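Local atomic coordinates of antitoxin VapB (Salmonella enterica subsp. enterica serovar Typhimurium str. LT2, PDB entry 6IFM), a protein that neutralises the VapC toxin by forming a complex with it, as the DNA-binding antitoxin of a type II toxin-antitoxin system. Residues V26-I32 with T41-S46. Numbering follows the deposited sequence.
Sequences VKHVEII and TPVGES
Glu-30 reaches from its strand past Thr-41, whose side chain lies on the same face of the hairpin, into the type II turn of Pro-42 to Glu-45, and more of its surface is buried here than of any other residue in the contact. Its backbone is tied to Thr-41 twice: Glu-30 N donates to Thr-41 O at 2.7 Å, and Thr-41 N returns a longer bond to Glu-30 O at 3.1 Å. With CG beside its own backbone N (chi1 -60°) and the chain bent at chi2, the carboxylate of Glu-30 turns toward the turn. There OE1 accepts two weak bonds, from Gly-44 N at 3.2 Å and from the hydroxyl OG of Ser-46, also at 3.2 Å. The carboxylate thus lies between Gly-44 in the turn and Ser-46 just after it, held loosely by these bonds. Within the turn, Glu-45 N bonds to Pro-42 O. Val-43 crosses the Glu-30 side chain at about a right angle, its CG1 resting against Glu-30 CG at 3.8 Å. Beyond Ser-46, the CD1 methyl of Ile-32 lies 3.9 Å from Ser-46 OG. At the other end, Val-26 CG1, anti to its backbone N (chi1 -173°), meets Pro-42 CB at 3.6 Å. The hydroxyl of Thr-41 is bonded to Ser-37 of the second antitoxin subunit, and Glu-45 forms a salt bridge with Arg-36 of that same subunit. Val-29 and Glu-30 also pair with a strand of that subunit, carrying the sheet across the interface. Strands 29-34 and 37-42 form an antiparallel beta hairpin, and the contact joins its open end to the turn that leads on to helix 48-52. Such a hairpin, continued by a partner chain, is characteristic of the dimeric SpoVT-AbrB DNA-binding fold.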
# COMPACT_ATOMS: atom_id res chain seq x y z
N VAL E 26 4.24 -1.27 -39.98
CA VAL E 26 4.12 -0.96 -38.56
C VAL E 26 4.41 0.53 -38.40
O VAL E 26 5.55 0.96 -38.63
CB VAL E 26 5.08 -1.81 -37.71
CG1 VAL E 26 4.81 -1.61 -36.22
CG2 VAL E 26 4.98 -3.29 -38.07
N LYS E 27 3.40 1.31 -37.99
CA LYS E 27 3.53 2.78 -38.01
C LYS E 27 3.14 3.48 -36.71
O LYS E 27 3.51 4.65 -36.54
CB LYS E 27 2.70 3.37 -39.16
CG LYS E 27 3.36 3.20 -40.52
CD LYS E 27 4.82 3.66 -40.49
CE LYS E 27 5.51 3.49 -41.83
NZ LYS E 27 6.98 3.60 -41.68
N HIS E 28 2.36 2.84 -35.83
CA HIS E 28 2.35 3.14 -34.40
C HIS E 28 1.80 1.91 -33.69
O HIS E 28 1.20 1.03 -34.32
CB HIS E 28 1.59 4.42 -34.04
CG HIS E 28 0.12 4.39 -34.34
ND1 HIS E 28 -0.43 3.66 -35.37
CD2 HIS E 28 -0.91 5.05 -33.75
CE1 HIS E 28 -1.74 3.85 -35.39
NE2 HIS E 28 -2.06 4.69 -34.41
N VAL E 29 2.03 1.85 -32.38
CA VAL E 29 2.24 0.59 -31.67
C VAL E 29 1.56 0.59 -30.30
O VAL E 29 1.03 1.60 -29.84
CB VAL E 29 3.74 0.31 -31.50
CG1 VAL E 29 4.42 0.11 -32.85
CG2 VAL E 29 4.38 1.46 -30.74
N GLU E 30 1.60 -0.56 -29.64
CA GLU E 30 1.21 -0.76 -28.25
C GLU E 30 2.45 -0.98 -27.38
O GLU E 30 3.55 -1.26 -27.88
CB GLU E 30 0.24 -1.94 -28.11
CG GLU E 30 -1.08 -1.78 -28.88
CD GLU E 30 -1.64 -3.10 -29.39
OE1 GLU E 30 -0.88 -3.88 -30.01
OE2 GLU E 30 -2.85 -3.37 -29.19
N ILE E 31 2.27 -0.87 -26.06
CA ILE E 31 3.38 -1.01 -25.11
C ILE E 31 2.83 -1.45 -23.75
O ILE E 31 1.79 -0.97 -23.31
CB ILE E 31 4.18 0.31 -25.01
CG1 ILE E 31 5.41 0.14 -24.12
CG2 ILE E 31 3.30 1.40 -24.50
CD1 ILE E 31 6.49 1.19 -24.38
N ILE E 32 3.54 -2.38 -23.10
CA ILE E 32 3.07 -3.04 -21.88
C ILE E 32 4.26 -3.32 -20.98
O ILE E 32 5.29 -3.82 -21.44
CB ILE E 32 2.35 -4.38 -22.15
CG1 ILE E 32 1.34 -4.28 -23.30
CG2 ILE E 32 1.69 -4.88 -20.88
CD1 ILE E 32 1.94 -4.63 -24.61
N THR E 41 4.75 -3.98 -28.90
CA THR E 41 4.02 -4.75 -29.88
C THR E 41 3.33 -3.84 -30.88
O THR E 41 2.96 -2.70 -30.54
CB THR E 41 2.97 -5.61 -29.18
OG1 THR E 41 3.62 -6.47 -28.24
CG2 THR E 41 2.30 -6.44 -30.17
N PRO E 42 3.21 -4.26 -32.13
CA PRO E 42 2.33 -3.55 -33.06
C PRO E 42 0.86 -3.89 -32.77
O PRO E 42 0.55 -4.85 -32.06
CB PRO E 42 2.79 -4.02 -34.44
CG PRO E 42 3.64 -5.28 -34.19
CD PRO E 42 4.18 -5.14 -32.81
N VAL E 43 -0.05 -3.04 -33.26
CA VAL E 43 -1.44 -3.13 -32.80
C VAL E 43 -2.07 -4.44 -33.24
O VAL E 43 -1.93 -4.87 -34.40
CB VAL E 43 -2.29 -1.94 -33.28
CG1 VAL E 43 -2.07 -0.73 -32.39
CG2 VAL E 43 -2.02 -1.63 -34.76
N GLY E 44 -2.80 -5.07 -32.31
CA GLY E 44 -3.50 -6.31 -32.56
C GLY E 44 -2.76 -7.54 -32.07
O GLY E 44 -3.35 -8.63 -32.07
N GLU E 45 -1.50 -7.38 -31.63
CA GLU E 45 -0.60 -8.49 -31.35
C GLU E 45 0.01 -8.52 -29.94
O GLU E 45 1.07 -9.12 -29.74
CB GLU E 45 0.50 -8.53 -32.41
CG GLU E 45 -0.06 -8.63 -33.81
CD GLU E 45 0.78 -7.98 -34.88
OE1 GLU E 45 1.26 -8.73 -35.75
OE2 GLU E 45 0.98 -6.73 -34.86
N SER E 46 -0.62 -7.90 -28.95
CA SER E 46 0.06 -7.84 -27.65
C SER E 46 0.18 -9.22 -27.01
O SER E 46 1.14 -9.48 -26.27
CB SER E 46 -0.66 -6.87 -26.72
OG SER E 46 -0.74 -5.58 -27.32